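Local coordinates for protein beta-2-microglobulin (Ctenopharyngodon idella, PDB 5H5Z) that serves as the non-covalent light chain of MHC class I and so probably supports the display of peptides to the immune system, at residues V3-S12 and V83-W94; H32-L40 and Q62-S70. The protein carries 1 engineered substitution. One frame throughout, in Å; residues are numbered along the deposited sequence. Where two conformers were deposited one is given.

Contact 1 of 2, residues V3-S12 and V83-W94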
loop_
_atom_site.group_PDB
_atom_site.type_symbol
_atom_site.label_atom_id
_atom_site.label_comp_id
_atom_site.label_asym_id
_atom_site.label_seq_id
_atom_site.Cartn_x
_atom_site.Cartn_y
_atom_site.Cartn_z
ATOM N N VAL B 3 5.450 2.209 19.459
ATOM C CA VAL B 3 5.078 3.109 18.373
ATOM C C VAL B 3 6.051 2.942 17.207
ATOM O O VAL B 3 7.260 2.825 17.411
ATOM C CB VAL B 3 5.058 4.589 18.826
ATOM C CG1 VAL B 3 4.707 5.512 17.665
ATOM C CG2 VAL B 3 4.071 4.792 19.964
ATOM N N SER B 4 5.507 2.902 15.992
ATOM C CA SER B 4 6.297 3.015 14.772
ATOM C C SER B 4 5.912 4.324 14.110
ATOM O O SER B 4 4.777 4.482 13.659
ATOM C CB SER B 4 6.028 1.842 13.824
ATOM O OG SER B 4 6.589 0.641 14.320
ATOM N N SER B 5 6.847 5.268 14.075
ATOM C CA SER B 5 6.593 6.585 13.496
ATOM C C SER B 5 6.618 6.526 11.973
ATOM O O SER B 5 7.437 5.814 11.399
ATOM C CB SER B 5 7.603 7.606 14.020
ATOM O OG SER B 5 7.410 7.805 15.410
ATOM N N PRO B 6 5.715 7.277 11.317
ATOM C CA PRO B 6 5.543 7.162 9.867
ATOM C C PRO B 6 6.735 7.609 9.027
ATOM O O PRO B 6 7.418 8.592 9.367
ATOM C CB PRO B 6 4.338 8.070 9.583
ATOM C CG PRO B 6 4.304 9.033 10.723
ATOM C CD PRO B 6 4.757 8.232 11.906
ATOM N N LYS B 7 6.985 6.868 7.951
ATOM C CA LYS B 7 7.792 7.371 6.847
ATOM C C LYS B 7 6.853 8.249 6.030
ATOM O O LYS B 7 5.701 7.874 5.784
ATOM C CB LYS B 7 8.343 6.229 5.991
ATOM C CG LYS B 7 9.355 6.676 4.940
ATOM C CD LYS B 7 9.577 5.624 3.865
ATOM C CE LYS B 7 10.565 4.549 4.289
ATOM N NZ LYS B 7 10.471 3.372 3.378
ATOM N N ILE B 8 7.336 9.426 5.643
ATOM C CA ILE B 8 6.522 10.416 4.940
ATOM C C ILE B 8 7.227 10.844 3.667
ATOM O O ILE B 8 8.334 11.393 3.710
ATOM C CB ILE B 8 6.267 11.671 5.807
ATOM C CG1 ILE B 8 5.692 11.277 7.172
ATOM C CG2 ILE B 8 5.344 12.642 5.077
ATOM C CD1 ILE B 8 5.745 12.379 8.209
ATOM N N GLN B 9 6.583 10.590 2.536
ATOM C CA GLN B 9 7.166 10.897 1.240
ATOM C C GLN B 9 6.188 11.722 0.426
ATOM O O GLN B 9 5.028 11.329 0.233
ATOM C CB GLN B 9 7.572 9.616 0.508
ATOM C CG GLN B 9 8.689 8.854 1.211
ATOM C CD GLN B 9 8.995 7.518 0.568
ATOM O OE1 GLN B 9 9.979 7.376 -0.160
ATOM N NE2 GLN B 9 8.158 6.532 0.835
ATOM N N VAL B 10 6.677 12.868 -0.043
ATOM C CA VAL B 10 5.858 13.855 -0.746
ATOM C C VAL B 10 6.417 14.042 -2.149
ATOM O O VAL B 10 7.604 14.342 -2.320
ATOM C CB VAL B 10 5.823 15.209 0.008
ATOM C CG1 VAL B 10 4.773 16.139 -0.592
ATOM C CG2 VAL B 10 5.538 14.987 1.482
ATOM N N TYR B 11 5.560 13.841 -3.144
ATOM C CA TYR B 11 5.967 13.849 -4.545
ATOM C C TYR B 11 4.772 14.143 -5.439
ATOM O O TYR B 11 3.629 14.180 -4.981
ATOM C CB TYR B 11 6.614 12.505 -4.930
ATOM C CG TYR B 11 5.804 11.277 -4.557
ATOM C CD1 TYR B 11 5.831 10.765 -3.260
ATOM C CD2 TYR B 11 5.021 10.616 -5.511
ATOM C CE1 TYR B 11 5.091 9.643 -2.915
ATOM C CE2 TYR B 11 4.282 9.486 -5.180
ATOM C CZ TYR B 11 4.320 9.005 -3.879
ATOM O OH TYR B 11 3.599 7.891 -3.522
ATOM N N SER B 12 5.042 14.357 -6.717
ATOM C CA SER B 12 3.983 14.568 -7.695
ATOM C C SER B 12 3.898 13.379 -8.649
ATOM O O SER B 12 4.894 12.680 -8.872
ATOM C CB SER B 12 4.229 15.867 -8.458
ATOM O OG SER B 12 5.575 15.920 -8.893
ATOM N N VAL B 83 1.759 15.678 8.862
ATOM C CA VAL B 83 1.334 14.412 9.448
ATOM C C VAL B 83 1.392 14.478 10.975
ATOM O O VAL B 83 2.411 14.873 11.553
ATOM C CB VAL B 83 2.195 13.240 8.927
ATOM C CG1 VAL B 83 1.732 11.916 9.518
ATOM C CG2 VAL B 83 2.167 13.179 7.403
ATOM N N LYS B 84 0.286 14.103 11.615
ATOM C CA LYS B 84 0.197 14.058 13.070
ATOM C C LYS B 84 -0.103 12.639 13.553
ATOM O O LYS B 84 -1.213 12.126 13.375
ATOM C CB LYS B 84 -0.850 15.056 13.584
ATOM C CG LYS B 84 -0.539 16.502 13.224
ATOM C CD LYS B 84 -1.614 17.462 13.701
ATOM C CE LYS B 84 -1.330 18.869 13.195
ATOM N NZ LYS B 84 -2.276 19.865 13.769
ATOM N N HIS B 85 0.909 12.015 14.152
ATOM C CA HIS B 85 0.816 10.649 14.663
ATOM C C HIS B 85 1.188 10.658 16.138
ATOM O O HIS B 85 2.218 11.224 16.515
ATOM C CB HIS B 85 1.759 9.733 13.881
ATOM C CG HIS B 85 1.631 8.282 14.224
ATOM N ND1 HIS B 85 2.679 7.541 14.725
ATOM C CD2 HIS B 85 0.584 7.428 14.120
ATOM C CE1 HIS B 85 2.285 6.296 14.921
ATOM N NE2 HIS B 85 1.017 6.201 14.562
ATOM N N MET B 86 0.353 10.028 16.965
ATOM C CA MET B 86 0.462 10.134 18.422
ATOM C C MET B 86 0.485 11.619 18.795
ATOM O O MET B 86 -0.475 12.337 18.509
ATOM C CB MET B 86 1.701 9.391 18.949
ATOM C CG MET B 86 1.802 7.937 18.519
ATOM S SD MET B 86 0.467 6.922 19.183
ATOM C CE MET B 86 0.921 6.809 20.914
ATOM N N SER B 87 1.582 12.080 19.394
ATOM C CA SER B 87 1.741 13.496 19.735
ATOM C C SER B 87 2.790 14.204 18.865
ATOM O O SER B 87 3.183 15.340 19.149
ATOM C CB SER B 87 2.073 13.653 21.221
ATOM O OG SER B 87 1.038 13.110 22.018
ATOM N N ASP B 88 3.228 13.527 17.805
ATOM C CA ASP B 88 4.195 14.084 16.867
ATOM C C ASP B 88 3.508 14.943 15.810
ATOM O O ASP B 88 2.355 14.716 15.469
ATOM C CB ASP B 88 5.010 12.970 16.199
ATOM C CG ASP B 88 5.741 12.091 17.203
ATOM O OD1 ASP B 88 6.152 12.595 18.263
ATOM O OD2 ASP B 88 5.911 10.886 16.931
ATOM N N ASN B 89 4.226 15.934 15.294
ATOM C CA ASN B 89 3.682 16.827 14.278
ATOM C C ASN B 89 4.772 17.148 13.270
ATOM O O ASN B 89 5.643 17.959 13.543
ATOM C CB ASN B 89 3.132 18.105 14.938
ATOM C CG ASN B 89 2.564 19.106 13.937
ATOM O OD1 ASN B 89 2.508 18.856 12.733
ATOM N ND2 ASN B 89 2.134 20.255 14.446
ATOM N N LYS B 90 4.728 16.496 12.112
ATOM C CA LYS B 90 5.759 16.697 11.095
ATOM C C LYS B 90 5.193 17.335 9.833
ATOM O O LYS B 90 4.063 17.050 9.441
ATOM C CB LYS B 90 6.461 15.378 10.759
ATOM C CG LYS B 90 7.002 14.633 11.972
ATOM C CD LYS B 90 8.262 13.850 11.634
ATOM C CE LYS B 90 8.724 12.985 12.800
ATOM N NZ LYS B 90 8.857 13.712 14.096
ATOM N N THR B 91 5.982 18.208 9.216
ATOM C CA THR B 91 5.617 18.817 7.941
ATOM C C THR B 91 6.755 18.616 6.953
ATOM O O THR B 91 7.887 19.009 7.218
ATOM C CB THR B 91 5.301 20.320 8.100
ATOM O OG1 THR B 91 4.178 20.475 8.971
ATOM C CG2 THR B 91 4.975 20.967 6.751
ATOM N N ILE B 92 6.446 17.989 5.822
ATOM C CA ILE B 92 7.437 17.745 4.776
ATOM C C ILE B 92 7.074 18.567 3.541
ATOM O O ILE B 92 5.984 18.416 2.990
ATOM C CB ILE B 92 7.537 16.235 4.436
ATOM C CG1 ILE B 92 7.746 15.394 5.705
ATOM C CG2 ILE B 92 8.629 15.961 3.407
ATOM C CD1 ILE B 92 9.063 15.619 6.423
ATOM N N VAL B 93 7.988 19.443 3.128
ATOM C CA VAL B 93 7.797 20.295 1.955
ATOM C C VAL B 93 8.059 19.495 0.678
ATOM O O VAL B 93 9.033 18.744 0.591
ATOM C CB VAL B 93 8.719 21.539 2.011
ATOM C CG1 VAL B 93 8.659 22.345 0.715
ATOM C CG2 VAL B 93 8.353 22.421 3.198
ATOM N N TRP B 94 7.182 19.660 -0.307
ATOM C CA TRP B 94 7.343 19.030 -1.615
ATOM C C TRP B 94 8.539 19.592 -2.386
ATOM O O TRP B 94 8.650 20.799 -2.574
ATOM C CB TRP B 94 6.073 19.204 -2.439
ATOM C CG TRP B 94 6.208 18.720 -3.841
ATOM C CD1 TRP B 94 6.414 17.434 -4.249
ATOM C CD2 TRP B 94 6.140 19.515 -5.027
ATOM N NE1 TRP B 94 6.485 17.379 -5.621
ATOM C CE2 TRP B 94 6.316 18.641 -6.125
ATOM C CE3 TRP B 94 5.948 20.882 -5.271
ATOM C CZ2 TRP B 94 6.306 19.089 -7.450
ATOM C CZ3 TRP B 94 5.939 21.328 -6.588
ATOM C CH2 TRP B 94 6.113 20.432 -7.661
HETATM O O HOH W 1 4.842 8.957 15.548
HETATM O O HOH W 2 7.815 15.382 -7.289
#
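The CD1 methyl of Ile8 enters the hollow between Val83 and Lys90 and meets Val83 CB at 3.7 Å. Ile8 CG1 stands anti to the carbonyl carbon (chi1 -53°) and carries CD1 to Val83, while CG2 rests against Ile92 CG1 at 3.7 Å. Val10 fits between Ile92 and Trp94. Its CG2 touches Ile92 CG2, while CG1 meets Trp94 CB at 3.8 Å. The indole brings the edge at CD1 up to Tyr11 CA at 3.6 Å. A water accepts from Trp94 NE1, at 2.9 Å, and Ser12 N. With an alanine in place of Trp94, Val10 and Ser12 are likely to face a gap, the water to lose its indole donor and Phe71 its ring partner.

At the far end Pro6 CD sits 3.6 Å from His85 ND1, and its CG reaches Val83 CG1. A second water joins His85 ND1 at 2.7 Å, in the plane of the ring, to Ser5 OG and Asp88 OD2. His85 NE2 is hydrogen-bonded to Pro33 O. The methyls of Val3 pack on His85 CE1 and the bent chain of Met86.

This is face packing in an immunoglobulin sandwich. Strand 7-12 is an outermost strand of one sheet and pairs with strand 22-31. The hairpin of strands 79-85 and 88-93 (type II' turn, His85 to Asp88) forms one side of the other sheet. Phe71 meets the Trp94 ring edge-to-face.

Contact 2 of 2, residues H32-L40 and Q62-S70; sequences HPPDISIEL and QFHLTKSVS
Pro34 and Phe63 meet at one end of a buried interface between the two sheets of a C1-set immunoglobulin sandwich. Strand 36-40 belongs to one sheet and strand 63-70 to the other. Their axes pass 7.5 Å apart.

The aromatic contact is a CH-pi interaction. Pro34 CB stands over the centre of one face of the Phe63 ring, 3.6 Å from the centroid and nearly along the ring normal. The edge of the same ring, at CE2, comes up to His32 ND1 near the plane of both rings. Leu55 of strand 51-57 also packs on Phe63 and on Pro34.

Aliphatic contacts fill the middle and far end. Leu65 CD1 touches both Ile36 CG2, at a tight 3.4 Å, and Ile38 CD1. Leu40 CD1 rests on Val69 CG1 at 3.6 Å. The Lys67 chain runs between Ile38 and Leu40. Its CB lies against Ile38 CG2, and its CG against Leu40 CG.

The polar contacts gather at the end of that lysine. Glu39 points away at its root, but its chain bends at chi2 (-65°) and brings OE1 back, giving a long salt bridge to Lys67 NZ of 3.8 Å. A water bridges the two, donating to Glu39 OE1 and accepting from Lys67 NZ. The ammonium also donates to Ile38 O at 2.8 Å, with a C=O...N angle of 157° and NZ tilted 22° from the carbonyl plane.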
loop_
_atom_site.group_PDB
_atom_site.type_symbol
_atom_site.label_atom_id
_atom_site.label_comp_id
_atom_site.label_asym_id
_atom_site.label_seq_id
_atom_site.Cartn_x
_atom_site.Cartn_y
_atom_site.Cartn_z
ATOM N N HIS B 32 2.525 2.616 13.160
ATOM C CA HIS B 32 1.636 1.946 14.117
ATOM C C HIS B 32 1.684 2.755 15.411
ATOM O O HIS B 32 2.765 3.186 15.809
ATOM C CB HIS B 32 2.108 0.515 14.388
ATOM C CG HIS B 32 1.380 -0.162 15.511
ATOM N ND1 HIS B 32 0.167 -0.792 15.338
ATOM C CD2 HIS B 32 1.691 -0.299 16.824
ATOM C CE1 HIS B 32 -0.237 -1.292 16.491
ATOM N NE2 HIS B 32 0.668 -1.004 17.410
ATOM N N PRO B 33 0.527 2.966 16.084
ATOM C CA PRO B 33 -0.836 2.508 15.760
ATOM C C PRO B 33 -1.483 3.286 14.593
ATOM O O PRO B 33 -0.896 4.259 14.112
ATOM C CB PRO B 33 -1.593 2.721 17.074
ATOM C CG PRO B 33 -0.891 3.856 17.729
ATOM C CD PRO B 33 0.559 3.706 17.364
ATOM N N PRO B 34 -2.680 2.855 14.146
ATOM C CA PRO B 34 -3.271 3.360 12.894
ATOM C C PRO B 34 -3.820 4.786 12.909
ATOM O O PRO B 34 -3.859 5.422 11.851
ATOM C CB PRO B 34 -4.399 2.365 12.608
ATOM C CG PRO B 34 -4.761 1.800 13.939
ATOM C CD PRO B 34 -3.482 1.758 14.724
ATOM N N ASP B 35 -4.251 5.281 14.069
ATOM C CA ASP B 35 -4.816 6.627 14.161
ATOM C C ASP B 35 -3.793 7.672 13.744
ATOM O O ASP B 35 -2.685 7.724 14.287
ATOM C CB ASP B 35 -5.322 6.922 15.572
ATOM C CG ASP B 35 -6.576 7.767 15.572
ATOM O OD1 ASP B 35 -6.503 8.950 15.173
ATOM O OD2 ASP B 35 -7.640 7.236 15.956
ATOM N N ILE B 36 -4.169 8.494 12.770
ATOM C CA ILE B 36 -3.246 9.460 12.173
ATOM C C ILE B 36 -4.012 10.601 11.496
ATOM O O ILE B 36 -5.167 10.434 11.087
ATOM C CB ILE B 36 -2.286 8.760 11.175
ATOM C CG1 ILE B 36 -1.038 9.614 10.903
ATOM C CG2 ILE B 36 -3.008 8.370 9.884
ATOM C CD1 ILE B 36 0.167 8.806 10.466
ATOM N N SER B 37 -3.360 11.759 11.402
ATOM C CA SER B 37 -3.877 12.911 10.678
ATOM C C SER B 37 -2.916 13.243 9.544
ATOM O O SER B 37 -1.714 13.433 9.779
ATOM C CB SER B 37 -4.003 14.115 11.622
ATOM O OG SER B 37 -4.438 15.274 10.929
ATOM N N ILE B 38 -3.438 13.301 8.319
ATOM C CA ILE B 38 -2.643 13.714 7.161
ATOM C C ILE B 38 -3.366 14.849 6.441
ATOM O O ILE B 38 -4.557 14.739 6.138
ATOM C CB ILE B 38 -2.395 12.550 6.167
ATOM C CG1 ILE B 38 -1.793 11.327 6.875
ATOM C CG2 ILE B 38 -1.495 13.010 5.022
ATOM C CD1 ILE B 38 -1.922 10.035 6.092
ATOM N N GLU B 39 -2.649 15.943 6.184
ATOM C CA GLU B 39 -3.215 17.086 5.478
ATOM C C GLU B 39 -2.234 17.597 4.437
ATOM O O GLU B 39 -1.038 17.684 4.702
ATOM C CB GLU B 39 -3.576 18.213 6.454
ATOM C CG GLU B 39 -4.709 17.901 7.430
ATOM C CD GLU B 39 -6.065 17.674 6.770
ATOM O OE1 GLU B 39 -6.206 17.896 5.548
ATOM O OE2 GLU B 39 -7.005 17.271 7.485
ATOM N N LEU B 40 -2.735 17.910 3.244
ATOM C CA LEU B 40 -1.904 18.554 2.226
ATOM C C LEU B 40 -2.086 20.064 2.327
ATOM O O LEU B 40 -3.207 20.546 2.525
ATOM C CB LEU B 40 -2.256 18.047 0.823
ATOM C CG LEU B 40 -2.067 16.547 0.563
ATOM C CD1 LEU B 40 -2.619 16.156 -0.799
ATOM C CD2 LEU B 40 -0.603 16.146 0.668
ATOM N N GLN B 62 2.581 -3.054 9.602
ATOM C CA GLN B 62 2.608 -1.593 9.650
ATOM C C GLN B 62 1.663 -1.003 8.603
ATOM O O GLN B 62 1.521 -1.541 7.501
ATOM C CB GLN B 62 4.037 -1.069 9.476
ATOM C CG GLN B 62 5.004 -1.588 10.537
ATOM C CD GLN B 62 6.424 -1.066 10.383
ATOM O OE1 GLN B 62 7.181 -1.017 11.352
ATOM N NE2 GLN B 62 6.796 -0.687 9.167
ATOM N N PHE B 63 1.018 0.101 8.970
ATOM C CA PHE B 63 -0.027 0.719 8.158
ATOM C C PHE B 63 0.538 1.670 7.104
ATOM O O PHE B 63 1.634 2.207 7.258
ATOM C CB PHE B 63 -0.999 1.483 9.064
ATOM C CG PHE B 63 -1.748 0.609 10.022
ATOM C CD1 PHE B 63 -2.891 -0.060 9.607
ATOM C CD2 PHE B 63 -1.320 0.455 11.342
ATOM C CE1 PHE B 63 -3.598 -0.870 10.489
ATOM C CE2 PHE B 63 -2.018 -0.358 12.227
ATOM C CZ PHE B 63 -3.161 -1.020 11.797
ATOM N N HIS B 64 -0.219 1.874 6.031
ATOM C CA HIS B 64 0.138 2.865 5.022
ATOM C C HIS B 64 -1.112 3.571 4.513
ATOM O O HIS B 64 -2.193 2.971 4.433
ATOM C CB HIS B 64 0.949 2.247 3.875
ATOM C CG HIS B 64 0.197 1.222 3.077
ATOM N ND1 HIS B 64 -0.353 1.494 1.844
ATOM C CD2 HIS B 64 -0.087 -0.076 3.338
ATOM C CE1 HIS B 64 -0.947 0.409 1.380
ATOM N NE2 HIS B 64 -0.800 -0.558 2.268
ATOM N N LEU B 65 -0.962 4.857 4.216
ATOM C CA LEU B 65 -2.031 5.659 3.639
ATOM C C LEU B 65 -1.470 6.575 2.571
ATOM O O LEU B 65 -0.314 6.990 2.639
ATOM C CB LEU B 65 -2.711 6.518 4.708
ATOM C CG LEU B 65 -3.535 5.831 5.794
ATOM C CD1 LEU B 65 -3.787 6.800 6.933
ATOM C CD2 LEU B 65 -4.857 5.292 5.246
ATOM N N THR B 66 -2.300 6.889 1.587
ATOM C CA THR B 66 -1.938 7.858 0.565
ATOM C C THR B 66 -2.956 8.993 0.561
ATOM O O THR B 66 -4.159 8.758 0.464
ATOM C CB THR B 66 -1.847 7.203 -0.828
ATOM O OG1 THR B 66 -0.916 6.114 -0.785
ATOM C CG2 THR B 66 -1.381 8.210 -1.873
ATOM N N LYS B 67 -2.467 10.222 0.702
ATOM C CA LYS B 67 -3.301 11.397 0.497
ATOM C C LYS B 67 -2.857 12.087 -0.779
ATOM O O LYS B 67 -1.662 12.210 -1.032
ATOM C CB LYS B 67 -3.218 12.356 1.676
ATOM C CG LYS B 67 -4.332 13.386 1.675
ATOM C CD LYS B 67 -4.860 13.568 3.080
ATOM C CE LYS B 67 -6.257 14.145 3.095
ATOM N NZ LYS B 67 -6.727 14.299 4.499
ATOM N N SER B 68 -3.824 12.517 -1.586
ATOM C CA SER B 68 -3.525 13.154 -2.865
ATOM C C SER B 68 -4.574 14.201 -3.211
ATOM O O SER B 68 -5.695 14.156 -2.704
ATOM C CB SER B 68 -3.422 12.107 -3.984
ATOM O OG SER B 68 -4.643 11.400 -4.159
ATOM N N VAL B 69 -4.191 15.157 -4.054
ATOM C CA VAL B 69 -5.108 16.168 -4.569
ATOM C C VAL B 69 -4.540 16.745 -5.863
ATOM O O VAL B 69 -3.320 16.738 -6.068
ATOM C CB VAL B 69 -5.383 17.295 -3.535
ATOM C CG1 VAL B 69 -4.159 18.184 -3.333
ATOM C CG2 VAL B 69 -6.595 18.125 -3.941
ATOM N N SER B 70 -5.427 17.211 -6.739
ATOM C CA SER B 70 -5.004 17.912 -7.957
ATOM C C SER B 70 -4.297 19.210 -7.582
ATOM O O SER B 70 -4.718 19.899 -6.653
ATOM C CB SER B 70 -6.214 18.214 -8.847
ATOM O OG SER B 70 -5.866 19.101 -9.897
HETATM O O HOH W 3 -8.276 16.494 4.142
#

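From the N terminus, residues 3-12 come first and meet their partner only at 83-94, so contact 1 closes the longer loop. Inside it, 32-40 and 62-70 close a shorter one. Contact 2 is therefore nested and the two loops do not cross. Both contacts join the two sheets of the sandwich. Contact 1 ties the outermost strand 7-12 to the hairpin of strands 79-85 and 88-93, and contact 2 ties strand 36-42 to strand 63-71. Strands 36-42 and 79-85 are neighbours in one sheet. The contacts touch each other: Ser4 N to His32 O and His85 NE2 to Pro33 O are probable hydrogen bonds, each 2.8 Å.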